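Local atomic coordinates of periplasmic solute binding protein (Pectobacterium atrosepticum, PDB entry 4RY1), a protein that probably binds a sugar in the periplasm and hands it to an ABC-type import system. Residues R63-W68 with P286-A291; N97-A102 with G110-M115. All blocks are in the same frame, centred on the assembly; numbering follows the deposited sequence. Where two conformers were deposited one is given.

Interaction 1 is fully buried; interaction 2 is mostly buried but partly open at L99, T101 and M115. They share one sheet, because strands 284-292 and 107-123 run next to each other in it. Interaction 1 joins two strands directly: backbone hydrogen bonds set the register, and at the loop end polar side chains, waters and a glycerol gather. In interaction 2, farther from the middle of the chain, the end of helix 96-100 rests on strand 107-123 through apolar packing, with no hydrogen bond between its two segments. The contacts meet where S287 OG pairs with S114 OG, F290 O accepts from L111 N, and P286 CG packs on T101 OG1. L289 similarly leans on P112.

Interaction 1. Residues R63-W68 with P286-A291; sequences RIDWNW and PSSLFA. With GOL (glycerol), chain C.
R63 runs its side chain past F290 and along S288. CG is anti to the backbone N (chi1 -169°) and the chain stays extended to NE, which carries the guanidinium past S288. CB comes first, 4.1 Å from F290 CE1; CG then packs against S288 CB. NE makes at most a weak and doubtful bond (R63 NE to S288 OG 3.0 Å, 124° at the hydrogen), since the serine was modelled in two conformers, while S288 CB covers one guanidinium face. At the tip, NH2 donates to two waters. Water 1 sits in the guanidinium plane, its O 2.8 Å from R63 NH2, and goes on to S287 OG, which also hydrogen-bonds S114 OG; water 2 leads to glycerol O2. W10 adds a cation-pi contact, and an acetate lies close by.

Behind R63, I64 and L289 form a hydrogen-bonded antiparallel pair, with L289 N to I64 O at 2.8 Å, and I64 CG1 packs on L289 CB. Strand 284-292 also pairs antiparallel with strand 107-123 on its other edge, the strand order expected of a type II periplasmic binding protein lobe.

Beyond the strand, D65 turns its carboxylate to the glycerol: OD1 accepts from glycerol O2 at 2.6 Å and OD2 from O3. S287 O takes the remaining hydroxyl, O1, so the glycerol bridges two groups that are both acceptors. One water donates to D65 OD1 and P286 O and accepts from W66 N. K285 and S251 also bind this glycerol, probably a crystallisation additive, in what may be part of the ligand cleft. Further along, P286 CD sits over the five-membered ring of W66, 3.9 Å from its centroid and 19° off the normal, a CH-pi contact, while W66 NE1 bonds to T101 O.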
ATOM      1  N   ARG A  63      13.759  -6.733  -1.537  1.00 10.82           N
ATOM      2  CA  ARG A  63      12.393  -6.293  -1.222  1.00 10.80           C
ATOM      3  C   ARG A  63      11.748  -5.818  -2.533  1.00 11.61           C
ATOM      4  O   ARG A  63      12.364  -5.068  -3.282  1.00 11.87           O
ATOM      5  CB  ARG A  63      12.359  -5.175  -0.202  1.00 10.23           C
ATOM      6  CG  ARG A  63      10.981  -4.864   0.365  1.00 11.15           C
ATOM      7  CD  ARG A  63      10.980  -3.549   1.121  1.00 11.62           C
ATOM      8  NE  ARG A  63       9.654  -3.173   1.610  1.00 13.58           N
ATOM      9  CZ  ARG A  63       9.241  -3.268   2.872  1.00 15.10           C
ATOM     10  NH1 ARG A  63      10.046  -3.746   3.803  1.00 15.09           N
ATOM     11  NH2 ARG A  63       8.008  -2.861   3.170  1.00 18.41           N
ATOM     12  N   ILE A  64      10.529  -6.267  -2.789  1.00 10.58           N
ATOM     13  CA  ILE A  64       9.789  -5.853  -3.955  1.00 11.05           C
ATOM     14  C   ILE A  64       8.342  -5.587  -3.575  1.00 11.33           C
ATOM     15  O   ILE A  64       7.834  -6.136  -2.602  1.00 11.98           O
ATOM     16  CB  ILE A  64       9.834  -6.875  -5.098  1.00 13.35           C
ATOM     17  CG1 ILE A  64       9.230  -8.216  -4.672  1.00 13.62           C
ATOM     18  CG2 ILE A  64      11.251  -7.039  -5.651  1.00 15.70           C
ATOM     19  CD1 ILE A  64       8.989  -9.158  -5.839  1.00 17.48           C
ATOM     20  N   ASP A  65       7.695  -4.703  -4.309  1.00 12.02           N
ATOM     21  CA  ASP A  65       6.259  -4.528  -4.201  1.00 12.55           C
ATOM     22  C   ASP A  65       5.540  -5.621  -5.001  1.00 12.41           C
ATOM     23  O   ASP A  65       5.979  -6.019  -6.092  1.00 12.26           O
ATOM     24  CB  ASP A  65       5.840  -3.118  -4.651  1.00 13.16           C
ATOM     25  CG  ASP A  65       5.334  -2.213  -3.514  1.00 22.51           C
ATOM     26  OD1 ASP A  65       5.243  -2.601  -2.332  1.00 19.69           O
ATOM     27  OD2 ASP A  65       5.031  -1.058  -3.822  1.00 28.32           O
ATOM     28  N   TRP A  66       4.403  -6.074  -4.469  1.00 11.95           N
ATOM     29  CA  TRP A  66       3.572  -7.088  -5.145  1.00 12.93           C
ATOM     30  C   TRP A  66       3.168  -6.670  -6.556  1.00 11.97           C
ATOM     31  O   TRP A  66       3.118  -7.485  -7.489  1.00 13.49           O
ATOM     32  CB  TRP A  66       2.352  -7.391  -4.275  1.00 17.43           C
ATOM     33  CG  TRP A  66       1.235  -8.131  -4.915  1.00 14.40           C
ATOM     34  CD1 TRP A  66       1.129  -9.477  -5.082  1.00 15.50           C
ATOM     35  CD2 TRP A  66       0.029  -7.560  -5.403  1.00 14.63           C
ATOM     36  NE1 TRP A  66      -0.074  -9.775  -5.677  1.00 16.81           N
ATOM     37  CE2 TRP A  66      -0.768  -8.608  -5.864  1.00 15.12           C
ATOM     38  CE3 TRP A  66      -0.460  -6.251  -5.483  1.00 18.20           C
ATOM     39  CZ2 TRP A  66      -2.029  -8.393  -6.396  1.00 19.18           C
ATOM     40  CZ3 TRP A  66      -1.709  -6.044  -6.007  1.00 18.57           C
ATOM     41  CH2 TRP A  66      -2.476  -7.106  -6.455  1.00 20.42           C
ATOM     42  N   ASN A  67       2.883  -5.397  -6.719  1.00 12.85           N
ATOM     43  CA  ASN A  67       2.426  -4.893  -8.008  1.00 14.53           C
ATOM     44  C   ASN A  67       3.533  -4.758  -9.037  1.00 14.33           C
ATOM     45  O   ASN A  67       3.249  -4.375 -10.183  1.00 15.85           O
ATOM     46  CB  ASN A  67       1.688  -3.588  -7.788  1.00 18.65           C
ATOM     47  CG  ASN A  67       2.404  -2.687  -6.841  1.00 22.03           C
ATOM     48  OD1 ASN A  67       2.513  -2.983  -5.624  1.00 24.09           O
ATOM     49  ND2 ASN A  67       2.895  -1.597  -7.347  1.00 23.47           N
ATOM     50  N   TRP A  68       4.760  -5.126  -8.659  1.00 12.96           N
ATOM     51  CA  TRP A  68       5.878  -5.213  -9.610  1.00 11.96           C
ATOM     52  C   TRP A  68       5.999  -6.588 -10.240  1.00 12.68           C
ATOM     53  O   TRP A  68       6.797  -6.777 -11.174  1.00 14.21           O
ATOM     54  CB  TRP A  68       7.219  -4.841  -8.990  1.00 12.89           C
ATOM     55  CG  TRP A  68       7.270  -3.490  -8.372  1.00 12.46           C
ATOM     56  CD1 TRP A  68       6.368  -2.461  -8.498  1.00 14.38           C
ATOM     57  CD2 TRP A  68       8.272  -3.034  -7.476  1.00 12.74           C
ATOM     58  NE1 TRP A  68       6.761  -1.400  -7.737  1.00 15.76           N
ATOM     59  CE2 TRP A  68       7.942  -1.714  -7.117  1.00 13.34           C
ATOM     60  CE3 TRP A  68       9.449  -3.603  -6.963  1.00 13.04           C
ATOM     61  CZ2 TRP A  68       8.720  -0.966  -6.234  1.00 15.38           C
ATOM     62  CZ3 TRP A  68      10.230  -2.845  -6.097  1.00 13.63           C
ATOM     63  CH2 TRP A  68       9.853  -1.554  -5.731  1.00 14.92           C
ATOM     64  N   PRO A 286      -0.177  -7.897  -0.327  1.00 11.22           N
ATOM     65  CA  PRO A 286       1.084  -7.896   0.429  1.00 10.93           C
ATOM     66  C   PRO A 286       1.661  -6.514   0.537  1.00 12.05           C
ATOM     67  O   PRO A 286       1.700  -5.792  -0.460  1.00 13.24           O
ATOM     68  CB  PRO A 286       2.005  -8.787  -0.407  1.00 12.86           C
ATOM     69  CG  PRO A 286       1.086  -9.642  -1.220  1.00 14.80           C
ATOM     70  CD  PRO A 286      -0.068  -8.724  -1.530  1.00 13.45           C
ATOM     71  N   SER A 287       2.165  -6.144   1.705  1.00 11.76           N
ATOM     72  CA  SER A 287       2.795  -4.830   1.837  1.00 12.04           C
ATOM     73  C   SER A 287       4.093  -4.747   1.036  1.00 12.29           C
ATOM     74  O   SER A 287       4.483  -3.674   0.595  1.00 13.11           O
ATOM     75  CB  SER A 287       3.110  -4.501   3.290  1.00 13.47           C
ATOM     76  OG  SER A 287       4.189  -5.276   3.781  1.00 16.47           O
ATOM     77  N   SER A 288       4.738  -5.900   0.906  0.50 11.46           N
ATOM     78  CA  SER A 288       5.989  -6.106   0.182  0.50 11.57           C
ATOM     79  C   SER A 288       6.307  -7.586   0.271  0.50  9.98           C
ATOM     80  O   SER A 288       5.727  -8.307   1.097  0.50 11.00           O
ATOM     81  CB  SER A 288       7.141  -5.277   0.758  0.50 12.32           C
ATOM     82  OG  SER A 288       7.181  -3.965   0.180  0.50 11.56           O
ATOM     83  N   LEU A 289       7.242  -8.012  -0.569  1.00 12.05           N
ATOM     84  CA  LEU A 289       7.695  -9.399  -0.648  1.00 12.15           C
ATOM     85  C   LEU A 289       9.199  -9.386  -0.557  1.00 11.55           C
ATOM     86  O   LEU A 289       9.820  -8.397  -0.940  1.00 10.91           O
ATOM     87  CB  LEU A 289       7.350 -10.053  -2.007  1.00 12.50           C
ATOM     88  CG  LEU A 289       5.966  -9.825  -2.617  1.00 16.01           C
ATOM     89  CD1 LEU A 289       5.885 -10.383  -4.038  1.00 20.22           C
ATOM     90  CD2 LEU A 289       4.960 -10.528  -1.787  1.00 23.44           C
ATOM     91  N   PHE A 290       9.781 -10.495  -0.107  1.00 10.24           N
ATOM     92  CA  PHE A 290      11.188 -10.770  -0.375  1.00 10.95           C
ATOM     93  C   PHE A 290      11.272 -11.797  -1.494  1.00 10.87           C
ATOM     94  O   PHE A 290      10.630 -12.851  -1.429  1.00 10.85           O
ATOM     95  CB  PHE A 290      11.939 -11.312   0.842  1.00 11.10           C
ATOM     96  CG  PHE A 290      12.353 -10.262   1.839  1.00 11.11           C
ATOM     97  CD1 PHE A 290      13.093  -9.141   1.462  1.00 11.98           C
ATOM     98  CD2 PHE A 290      12.060 -10.429   3.190  1.00 12.43           C
ATOM     99  CE1 PHE A 290      13.479  -8.185   2.403  1.00 12.04           C
ATOM    100  CE2 PHE A 290      12.459  -9.491   4.112  1.00 14.78           C
ATOM    101  CZ  PHE A 290      13.148  -8.366   3.731  1.00 13.71           C
ATOM    102  N   ALA A 291      12.069 -11.459  -2.513  1.00 10.68           N
ATOM    103  CA  ALA A 291      12.338 -12.327  -3.665  1.00 10.35           C
ATOM    104  C   ALA A 291      13.824 -12.655  -3.712  1.00 11.50           C
ATOM    105  O   ALA A 291      14.651 -11.874  -3.277  1.00 11.51           O
ATOM    106  CB  ALA A 291      11.932 -11.623  -4.953  1.00 11.07           C
TER
HETATM  107  C1  GOL C 501       2.497  -1.167   0.193  1.00 22.67           C
HETATM  108  O1  GOL C 501       2.895  -1.698   1.454  1.00 25.27           O
HETATM  109  C2  GOL C 501       3.545  -0.140  -0.278  1.00 24.68           C
HETATM  110  O2  GOL C 501       4.830  -0.756  -0.512  1.00 26.47           O
HETATM  111  C3  GOL C 501       3.115   0.640  -1.525  1.00 27.10           C
HETATM  112  O3  GOL C 501       2.694  -0.251  -2.552  1.00 24.70           O
HETATM  113  O   HOH W   1       5.849  -2.948   4.898  1.00 18.21           O
HETATM  114  O   HOH W   2       6.296  -0.978   1.725  1.00 32.02           O
HETATM  115  O   HOH W   3       3.340  -4.618  -2.299  1.00 16.27           O

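Interaction 2. Residues N97-A102 with G110-M115; sequences NALKTA and GLPISM
P112 presses its ring against the C-terminal part of helix 96-100, with CG 3.5 Å from A98 O. That carbonyl is already engaged: T101 OG1 donates to A98 O over 2.6 Å, lying in the carbonyl plane at a C=O...O angle of 153°. The bond fixes the threonine hydroxyl, and P112 CG passes beside it at 4.1 Å from T101 OG1. On its CD side the proline meets L99 CD2, the two side chains crossing at about a right angle. The same L99 methyl lies alongside L111, CD2 to CD1 being 3.7 Å.

A102, in the loop that follows, makes the tightest approach. Its CB sits 3.2 Å from G110 O, a close methyl-to-carbonyl contact; G110 N and O are both buried here and have no hydrogen-bond partner in the model.

M115 closes the other end. Its torsions turn the same way, all three near -60°, so the chain curls back and sets SD 3.9 Å from A98 CB. CE then reaches toward T101 CG2, at 4.3 Å. The methionine and the proline therefore approach A98 from different parts of the strand, whose path bends at I113 between them.

Past A102 the chain enters strand 103-104, turns and comes back as strand 107-123, with A102 and Q109 joined by a backbone hydrogen bond: a helix leading into a beta hairpin, folded so that the helix end packs against the returning strand. That long strand also pairs with strands 245-249 and 266-268, consistent with one of the inter-lobe crossover strands of a type II periplasmic binding protein.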
ATOM      1  N   ASN A  97      -3.545 -18.198   1.394  1.00 21.70           N
ATOM      2  CA  ASN A  97      -4.018 -17.068   0.597  1.00 23.57           C
ATOM      3  C   ASN A  97      -2.907 -16.037   0.347  1.00 24.28           C
ATOM      4  O   ASN A  97      -2.839 -15.450  -0.726  1.00 24.34           O
ATOM      5  CB  ASN A  97      -5.241 -16.390   1.247  1.00 34.87           C
ATOM      6  CG  ASN A  97      -6.510 -17.218   1.121  1.00 74.57           C
ATOM      7  OD1 ASN A  97      -6.538 -18.239   0.422  1.00 44.10           O
ATOM      8  ND2 ASN A  97      -7.579 -16.772   1.791  1.00 61.38           N
ATOM      9  N   ALA A  98      -2.038 -15.831   1.339  1.00 20.64           N
ATOM     10  CA  ALA A  98      -0.932 -14.894   1.202  1.00 18.92           C
ATOM     11  C   ALA A  98       0.064 -15.381   0.135  1.00 18.69           C
ATOM     12  O   ALA A  98       0.481 -14.619  -0.747  1.00 18.65           O
ATOM     13  CB  ALA A  98      -0.235 -14.697   2.543  1.00 20.88           C
ATOM     14  N   LEU A  99       0.412 -16.660   0.190  1.00 16.14           N
ATOM     15  CA  LEU A  99       1.322 -17.237  -0.812  1.00 18.76           C
ATOM     16  C   LEU A  99       0.754 -17.210  -2.226  1.00 16.22           C
ATOM     17  O   LEU A  99       1.477 -16.962  -3.191  1.00 19.82           O
ATOM     18  CB  LEU A  99       1.706 -18.670  -0.447  1.00 19.30           C
ATOM     19  CG  LEU A  99       2.401 -18.815   0.902  1.00 18.47           C
ATOM     20  CD1 LEU A  99       2.861 -20.251   1.087  1.00 21.93           C
ATOM     21  CD2 LEU A  99       3.586 -17.852   0.993  1.00 19.59           C
ATOM     22  N   LYS A 100      -0.547 -17.445  -2.346  1.00 19.17           N
ATOM     23  CA  LYS A 100      -1.193 -17.440  -3.651  1.00 17.59           C
ATOM     24  C   LYS A 100      -0.989 -16.088  -4.365  1.00 17.75           C
ATOM     25  O   LYS A 100      -0.786 -16.066  -5.590  1.00 19.10           O
ATOM     26  CB  LYS A 100      -2.678 -17.802  -3.520  1.00 22.30           C
ATOM     27  CG  LYS A 100      -3.461 -17.830  -4.827  1.00 30.41           C
ATOM     28  CD  LYS A 100      -3.053 -18.950  -5.781  1.00 39.35           C
ATOM     29  CE  LYS A 100      -4.231 -19.348  -6.665  1.00 57.13           C
ATOM     30  NZ  LYS A 100      -3.897 -20.373  -7.692  1.00 59.70           N
ATOM     31  N   THR A 101      -0.979 -14.983  -3.606  1.00 18.30           N
ATOM     32  CA  THR A 101      -0.850 -13.631  -4.183  1.00 19.05           C
ATOM     33  C   THR A 101       0.452 -13.463  -4.969  1.00 16.53           C
ATOM     34  O   THR A 101       0.544 -12.603  -5.823  1.00 17.53           O
ATOM     35  CB  THR A 101      -0.877 -12.471  -3.126  1.00 20.67           C
ATOM     36  OG1 THR A 101       0.304 -12.500  -2.316  1.00 21.28           O
ATOM     37  CG2 THR A 101      -2.109 -12.540  -2.227  1.00 22.27           C
ATOM     38  N   ALA A 102       1.461 -14.246  -4.631  1.00 14.56           N
ATOM     39  CA  ALA A 102       2.803 -14.103  -5.241  1.00 14.81           C
ATOM     40  C   ALA A 102       3.163 -15.221  -6.219  1.00 12.74           C
ATOM     41  O   ALA A 102       4.301 -15.292  -6.696  1.00 14.76           O
ATOM     42  CB  ALA A 102       3.870 -13.989  -4.160  1.00 17.00           C
ATOM     43  N   GLY A 110       7.830 -14.560  -4.647  1.00 12.27           N
ATOM     44  CA  GLY A 110       8.239 -13.777  -3.492  1.00 11.02           C
ATOM     45  C   GLY A 110       7.466 -14.224  -2.270  1.00 11.98           C
ATOM     46  O   GLY A 110       6.422 -14.842  -2.389  1.00 13.59           O
ATOM     47  N   LEU A 111       8.009 -13.922  -1.096  1.00 10.99           N
ATOM     48  CA  LEU A 111       7.392 -14.320   0.157  1.00 11.86           C
ATOM     49  C   LEU A 111       6.813 -13.044   0.817  1.00 10.57           C
ATOM     50  O   LEU A 111       7.563 -12.120   1.151  1.00 11.05           O
ATOM     51  CB  LEU A 111       8.420 -14.947   1.079  1.00 12.43           C
ATOM     52  CG  LEU A 111       7.947 -15.503   2.413  1.00 14.45           C
ATOM     53  CD1 LEU A 111       6.745 -16.440   2.264  1.00 16.42           C
ATOM     54  CD2 LEU A 111       9.130 -16.213   3.083  1.00 16.13           C
ATOM     55  N   PRO A 112       5.490 -12.957   0.985  1.00 11.69           N
ATOM     56  CA  PRO A 112       4.968 -11.776   1.643  1.00 12.04           C
ATOM     57  C   PRO A 112       5.532 -11.540   3.024  1.00 11.81           C
ATOM     58  O   PRO A 112       5.568 -12.451   3.842  1.00 13.34           O
ATOM     59  CB  PRO A 112       3.466 -12.048   1.700  1.00 13.58           C
ATOM     60  CG  PRO A 112       3.237 -12.882   0.489  1.00 14.27           C
ATOM     61  CD  PRO A 112       4.416 -13.806   0.460  1.00 14.68           C
ATOM     62  N   ILE A 113       5.976 -10.316   3.256  1.00 10.54           N
ATOM     63  CA  ILE A 113       6.541  -9.943   4.561  1.00 11.96           C
ATOM     64  C   ILE A 113       5.425  -9.710   5.574  1.00 12.62           C
ATOM     65  O   ILE A 113       5.531 -10.090   6.751  1.00 14.02           O
ATOM     66  CB  ILE A 113       7.438  -8.718   4.427  1.00 11.90           C
ATOM     67  CG1 ILE A 113       8.605  -9.041   3.484  1.00 13.16           C
ATOM     68  CG2 ILE A 113       7.965  -8.270   5.785  1.00 13.73           C
ATOM     69  CD1 ILE A 113       9.310  -7.808   2.954  1.00 14.39           C
ATOM     70  N   SER A 114       4.382  -9.052   5.096  1.00 12.27           N
ATOM     71  CA  SER A 114       3.147  -8.793   5.824  1.00 12.13           C
ATOM     72  C   SER A 114       2.059  -8.577   4.791  1.00 12.25           C
ATOM     73  O   SER A 114       2.328  -8.165   3.649  1.00 12.34           O
ATOM     74  CB  SER A 114       3.259  -7.584   6.730  1.00 15.11           C
ATOM     75  OG  SER A 114       3.524  -6.435   6.002  1.00 16.73           O
ATOM     76  N   MET A 115       0.818  -8.821   5.198  1.00 11.55           N
ATOM     77  CA  MET A 115      -0.348  -8.402   4.455  1.00 11.43           C
ATOM     78  C   MET A 115      -0.732  -7.037   4.982  1.00 10.79           C
ATOM     79  O   MET A 115      -0.454  -6.706   6.144  1.00 14.20           O
ATOM     80  CB  MET A 115      -1.485  -9.439   4.581  1.00 13.89           C
ATOM     81  CG  MET A 115      -1.160 -10.790   3.916  1.00 13.91           C
ATOM     82  SD  MET A 115      -0.735 -10.806   2.110  1.00 11.97           S
ATOM     83  CE  MET A 115      -2.360 -10.352   1.501  1.00 21.27           C
TER